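Ribonucleoside-diphosphate reductase, alpha chain (Actinobacillus ureae ATCC 25976, PDB 6DQX) probably reduces ribonucleoside diphosphates to deoxyribonucleotides, serving as the catalytic alpha subunit of a class Id ribonucleotide reductase. Local coordinates at residues C291-W303 with L348-N360. Residues are numbered along the deposited sequence; the frame is centred on the assembly and turned at random.
Sequences CLSSMNLLYFDEW and LGVLGWHSYLQAN
Tyr356 crosses from helix 353-359 to the turn and short helix that follow strand 288-296. Tyr356 CB lies 3.3 Å from Leu297 O, Tyr356 CG still faces Leu297 O at 3.4 Å, and Tyr356 CD1 comes to 3.1 Å from Leu297 O. Farther out, Tyr356 CE1 packs against Phe300 CB at 4.0 Å. Tyr356 CZ is 3.5 Å from Asp301 OD2, which with Leu298 O sits at the ring edge, near its plane, and Tyr356 OH donates to Asp301 OD2 over 2.7 Å. That bond uses the syn side of the carboxylate, 32° out of its plane, with carboxylate and ring turned 55° apart. The ring points this way because CG stands anti to the backbone N (chi1 176°). Asn360 ND2 lies over one face, offset toward the rim, and also donates to Tyr356 O.

Upstream, three backbone bonds join parallel strands 292-296 and 348-351; a fourth, Leu297 N to Leu351 O, carries the series one residue past strand 292-296. Leu297 CD2 meets Val350 CG1 at 3.8 Å and Leu297 CD1 touches Trp353 CB at 4.1 Å, while Ile376 of helix 367-395 covers Leu297.

Strand pairing thus continues into helix packing within the reductase barrel domain. Lys304 salt-bridges Asp301 OD1; one water links OD1 to Tyr356 OH, another OD2 to Asn360 ND2. The carboxylate is therefore probably ionised, and the tyrosine hydroxyl probably stays protonated as its donor.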
loop_
_atom_site.group_PDB
_atom_site.type_symbol
_atom_site.label_atom_id
_atom_site.label_comp_id
_atom_site.label_asym_id
_atom_site.label_seq_id
_atom_site.Cartn_x
_atom_site.Cartn_y
_atom_site.Cartn_z
ATOM N N CYS A 291 17.905 2.768 -18.602
ATOM C CA CYS A 291 17.764 1.581 -19.426
ATOM C C CYS A 291 19.138 1.037 -19.687
ATOM O O CYS A 291 20.143 1.734 -19.503
ATOM C CB CYS A 291 17.050 1.874 -20.717
ATOM S SG CYS A 291 17.841 3.131 -21.701
ATOM N N LEU A 292 19.184 -0.208 -20.092
ATOM C CA LEU A 292 20.460 -0.880 -20.237
ATOM C C LEU A 292 20.485 -1.780 -21.426
ATOM O O LEU A 292 19.458 -2.245 -21.909
ATOM C CB LEU A 292 20.825 -1.646 -18.971
ATOM C CG LEU A 292 20.167 -2.959 -18.584
ATOM C CD1 LEU A 292 20.793 -4.154 -19.295
ATOM C CD2 LEU A 292 20.242 -3.197 -17.071
ATOM N N SER A 293 21.699 -1.984 -21.902
ATOM C CA SER A 293 22.034 -3.038 -22.820
ATOM C C SER A 293 23.557 -3.159 -22.671
ATOM O O SER A 293 24.166 -2.340 -21.974
ATOM C CB SER A 293 21.587 -2.719 -24.249
ATOM O OG SER A 293 20.186 -2.869 -24.425
ATOM N N SER A 294 24.142 -4.190 -23.252
ATOM C CA SER A 294 25.511 -4.603 -22.876
ATOM C C SER A 294 26.374 -5.007 -24.058
ATOM O O SER A 294 25.912 -5.676 -24.995
ATOM C CB SER A 294 25.463 -5.766 -21.885
ATOM O OG SER A 294 24.422 -5.579 -20.909
ATOM N N MET A 295 27.627 -4.589 -23.995
ATOM C CA MET A 295 28.622 -5.000 -24.980
ATOM C C MET A 295 29.234 -6.346 -24.609
ATOM O O MET A 295 29.601 -6.557 -23.477
ATOM C CB MET A 295 29.730 -3.958 -25.080
ATOM C CG MET A 295 29.301 -2.611 -25.668
ATOM S SD MET A 295 28.662 -2.637 -27.344
ATOM C CE MET A 295 30.009 -3.368 -28.260
ATOM N N ASN A 296 29.392 -7.229 -25.597
ATOM C CA ASN A 296 29.951 -8.546 -25.370
ATOM C C ASN A 296 31.460 -8.437 -25.492
ATOM O O ASN A 296 31.997 -8.383 -26.609
ATOM C CB ASN A 296 29.433 -9.532 -26.412
ATOM C CG ASN A 296 29.839 -10.953 -26.136
ATOM O OD1 ASN A 296 30.594 -11.231 -25.215
ATOM N ND2 ASN A 296 29.382 -11.878 -26.995
ATOM N N LEU A 297 32.128 -8.450 -24.349
ATOM C CA LEU A 297 33.597 -8.309 -24.322
ATOM C C LEU A 297 34.347 -9.487 -24.930
ATOM O O LEU A 297 35.535 -9.344 -25.273
ATOM C CB LEU A 297 34.079 -8.086 -22.908
ATOM C CG LEU A 297 33.485 -6.881 -22.178
ATOM C CD1 LEU A 297 34.167 -6.686 -20.846
ATOM C CD2 LEU A 297 33.522 -5.587 -22.980
ATOM N N LEU A 298 33.691 -10.644 -25.101
ATOM C CA LEU A 298 34.336 -11.756 -25.816
ATOM C C LEU A 298 34.893 -11.297 -27.160
ATOM O O LEU A 298 35.956 -11.776 -27.609
ATOM C CB LEU A 298 33.349 -12.906 -26.032
ATOM C CG LEU A 298 33.833 -14.116 -26.852
ATOM C CD1 LEU A 298 35.088 -14.692 -26.228
ATOM C CD2 LEU A 298 32.741 -15.177 -26.908
ATOM N N TYR A 299 34.185 -10.379 -27.813
ATOM C CA TYR A 299 34.571 -9.891 -29.122
ATOM C C TYR A 299 35.220 -8.521 -29.122
ATOM O O TYR A 299 35.230 -7.846 -30.148
ATOM C CB TYR A 299 33.335 -9.937 -30.044
ATOM C CG TYR A 299 32.768 -11.328 -30.195
ATOM C CD1 TYR A 299 33.571 -12.391 -30.625
ATOM C CD2 TYR A 299 31.425 -11.602 -29.892
ATOM C CE1 TYR A 299 33.060 -13.672 -30.751
ATOM C CE2 TYR A 299 30.910 -12.890 -30.009
ATOM C CZ TYR A 299 31.721 -13.917 -30.450
ATOM O OH TYR A 299 31.211 -15.190 -30.580
ATOM N N PHE A 300 35.778 -8.100 -27.984
ATOM C CA PHE A 300 36.406 -6.771 -27.877
ATOM C C PHE A 300 37.372 -6.484 -29.024
ATOM O O PHE A 300 37.318 -5.410 -29.646
ATOM C CB PHE A 300 37.130 -6.603 -26.538
ATOM C CG PHE A 300 37.853 -5.289 -26.405
ATOM C CD1 PHE A 300 37.148 -4.103 -26.236
ATOM C CD2 PHE A 300 39.242 -5.232 -26.488
ATOM C CE1 PHE A 300 37.809 -2.885 -26.147
ATOM C CE2 PHE A 300 39.900 -4.011 -26.391
ATOM C CZ PHE A 300 39.194 -2.843 -26.217
ATOM N N ASP A 301 38.226 -7.450 -29.315
ATOM C CA ASP A 301 39.252 -7.255 -30.357
ATOM C C ASP A 301 38.662 -7.147 -31.767
ATOM O O ASP A 301 39.328 -6.613 -32.667
ATOM C CB ASP A 301 40.341 -8.315 -30.228
ATOM C CG ASP A 301 41.215 -8.063 -29.023
ATOM O OD1 ASP A 301 41.559 -6.890 -28.843
ATOM O OD2 ASP A 301 41.542 -8.994 -28.253
ATOM N N GLU A 302 37.423 -7.631 -31.955
ATOM C CA GLU A 302 36.661 -7.367 -33.163
ATOM C C GLU A 302 36.033 -5.994 -33.227
ATOM O O GLU A 302 36.103 -5.360 -34.277
ATOM C CB GLU A 302 35.549 -8.401 -33.404
ATOM C CG GLU A 302 36.052 -9.816 -33.559
ATOM C CD GLU A 302 34.964 -10.819 -33.910
ATOM O OE1 GLU A 302 33.870 -10.421 -34.366
ATOM O OE2 GLU A 302 35.228 -12.033 -33.748
ATOM N N TRP A 303 35.359 -5.548 -32.162
ATOM C CA TRP A 303 34.576 -4.302 -32.246
ATOM C C TRP A 303 35.234 -3.048 -31.681
ATOM O O TRP A 303 34.692 -1.970 -31.887
ATOM C CB TRP A 303 33.137 -4.454 -31.669
ATOM C CG TRP A 303 33.047 -4.953 -30.259
ATOM C CD1 TRP A 303 32.678 -6.195 -29.875
ATOM C CD2 TRP A 303 33.295 -4.218 -29.041
ATOM N NE1 TRP A 303 32.698 -6.302 -28.510
ATOM C CE2 TRP A 303 33.075 -5.103 -27.973
ATOM C CE3 TRP A 303 33.679 -2.903 -28.756
ATOM C CZ2 TRP A 303 33.215 -4.722 -26.637
ATOM C CZ3 TRP A 303 33.803 -2.518 -27.428
ATOM C CH2 TRP A 303 33.589 -3.437 -26.388
ATOM N N LEU A 348 24.808 1.722 -20.173
ATOM C CA LEU A 348 25.416 0.744 -21.063
ATOM C C LEU A 348 26.426 -0.071 -20.228
ATOM O O LEU A 348 27.276 0.504 -19.521
ATOM C CB LEU A 348 26.123 1.443 -22.223
ATOM C CG LEU A 348 26.848 0.551 -23.254
ATOM C CD1 LEU A 348 26.732 1.178 -24.643
ATOM C CD2 LEU A 348 28.317 0.286 -22.879
ATOM N N GLY A 349 26.314 -1.384 -20.304
ATOM C CA GLY A 349 27.116 -2.319 -19.521
ATOM C C GLY A 349 27.919 -3.262 -20.378
ATOM O O GLY A 349 28.112 -3.031 -21.577
ATOM N N VAL A 350 28.345 -4.377 -19.765
ATOM C CA VAL A 350 29.161 -5.384 -20.427
ATOM C C VAL A 350 28.817 -6.769 -19.948
ATOM O O VAL A 350 28.200 -6.930 -18.891
ATOM C CB VAL A 350 30.697 -5.193 -20.135
ATOM C CG1 VAL A 350 31.126 -3.802 -20.588
ATOM C CG2 VAL A 350 31.028 -5.412 -18.665
ATOM N N LEU A 351 29.171 -7.751 -20.760
ATOM C CA LEU A 351 29.253 -9.148 -20.306
ATOM C C LEU A 351 30.398 -9.840 -21.026
ATOM O O LEU A 351 31.028 -9.255 -21.904
ATOM C CB LEU A 351 27.917 -9.874 -20.522
ATOM C CG LEU A 351 27.201 -9.687 -21.852
ATOM C CD1 LEU A 351 27.799 -10.519 -22.956
ATOM C CD2 LEU A 351 25.712 -10.034 -21.692
ATOM N N GLY A 352 30.732 -11.046 -20.581
ATOM C CA GLY A 352 31.757 -11.832 -21.240
ATOM C C GLY A 352 33.174 -11.431 -20.892
ATOM O O GLY A 352 34.086 -11.740 -21.656
ATOM N N TRP A 353 33.382 -10.727 -19.775
ATOM C CA TRP A 353 34.748 -10.378 -19.331
ATOM C C TRP A 353 35.625 -11.620 -19.129
ATOM O O TRP A 353 36.722 -11.719 -19.692
ATOM C CB TRP A 353 34.667 -9.600 -18.021
ATOM C CG TRP A 353 35.952 -9.288 -17.283
ATOM C CD1 TRP A 353 36.177 -9.473 -15.944
ATOM C CD2 TRP A 353 37.163 -8.715 -17.814
ATOM N NE1 TRP A 353 37.450 -9.046 -15.603
ATOM C CE2 TRP A 353 38.068 -8.568 -16.732
ATOM C CE3 TRP A 353 37.557 -8.287 -19.084
ATOM C CZ2 TRP A 353 39.375 -8.043 -16.896
ATOM C CZ3 TRP A 353 38.880 -7.779 -19.243
ATOM C CH2 TRP A 353 39.744 -7.654 -18.151
ATOM N N HIS A 354 35.148 -12.574 -18.326
ATOM C CA HIS A 354 35.944 -13.773 -18.079
ATOM C C HIS A 354 36.127 -14.578 -19.373
ATOM O O HIS A 354 37.234 -15.083 -19.651
ATOM C CB HIS A 354 35.335 -14.624 -16.979
ATOM C CG HIS A 354 36.288 -15.590 -16.371
ATOM N ND1 HIS A 354 35.883 -16.576 -15.497
ATOM C CD2 HIS A 354 37.638 -15.716 -16.481
ATOM C CE1 HIS A 354 36.935 -17.265 -15.095
ATOM N NE2 HIS A 354 38.012 -16.768 -15.681
ATOM N N SER A 355 35.067 -14.635 -20.187
ATOM C CA SER A 355 35.169 -15.220 -21.515
ATOM C C SER A 355 36.290 -14.618 -22.362
ATOM O O SER A 355 37.062 -15.362 -22.975
ATOM C CB SER A 355 33.841 -15.161 -22.278
ATOM O OG SER A 355 32.869 -15.973 -21.627
ATOM N N TYR A 356 36.350 -13.290 -22.430
ATOM C CA TYR A 356 37.437 -12.635 -23.144
ATOM C C TYR A 356 38.803 -13.074 -22.595
ATOM O O TYR A 356 39.713 -13.393 -23.373
ATOM C CB TYR A 356 37.290 -11.113 -23.081
ATOM C CG TYR A 356 38.432 -10.385 -23.724
ATOM C CD1 TYR A 356 38.511 -10.273 -25.101
ATOM C CD2 TYR A 356 39.458 -9.851 -22.960
ATOM C CE1 TYR A 356 39.576 -9.628 -25.709
ATOM C CE2 TYR A 356 40.524 -9.197 -23.561
ATOM C CZ TYR A 356 40.578 -9.096 -24.941
ATOM O OH TYR A 356 41.631 -8.448 -25.562
ATOM N N LEU A 357 38.949 -13.088 -21.272
ATOM C CA LEU A 357 40.235 -13.471 -20.670
ATOM C C LEU A 357 40.590 -14.897 -21.024
ATOM O O LEU A 357 41.733 -15.175 -21.417
ATOM C CB LEU A 357 40.244 -13.281 -19.165
ATOM C CG LEU A 357 40.116 -11.825 -18.726
ATOM C CD1 LEU A 357 40.089 -11.775 -17.228
ATOM C CD2 LEU A 357 41.232 -10.942 -19.276
ATOM N N GLN A 358 39.609 -15.793 -20.944
ATOM C CA GLN A 358 39.868 -17.204 -21.283
ATOM C C GLN A 358 40.160 -17.432 -22.749
ATOM O O GLN A 358 41.018 -18.271 -23.080
ATOM C CB GLN A 358 38.744 -18.112 -20.772
ATOM C CG GLN A 358 38.797 -18.259 -19.258
ATOM C CD GLN A 358 37.688 -19.157 -18.722
ATOM O OE1 GLN A 358 36.720 -19.414 -19.414
ATOM N NE2 GLN A 358 37.835 -19.626 -17.493
ATOM N N ALA A 359 39.522 -16.666 -23.633
ATOM C CA ALA A 359 39.802 -16.771 -25.063
ATOM C C ALA A 359 41.244 -16.380 -25.375
ATOM O O ALA A 359 41.781 -16.799 -26.403
ATOM C CB ALA A 359 38.857 -15.903 -25.880
ATOM N N ASN A 360 41.826 -15.543 -24.525
ATOM C CA ASN A 360 43.222 -15.091 -24.654
ATOM C C ASN A 360 44.210 -15.780 -23.732
ATOM O O ASN A 360 45.363 -15.351 -23.632
ATOM C CB ASN A 360 43.261 -13.570 -24.467
ATOM C CG ASN A 360 42.678 -12.856 -25.653
ATOM O OD1 ASN A 360 43.390 -12.602 -26.628
ATOM N ND2 ASN A 360 41.368 -12.560 -25.611
HETATM O O HOH W 1 43.059 -5.983 -26.972
HETATM O O HOH W 2 40.625 -11.466 -28.190
#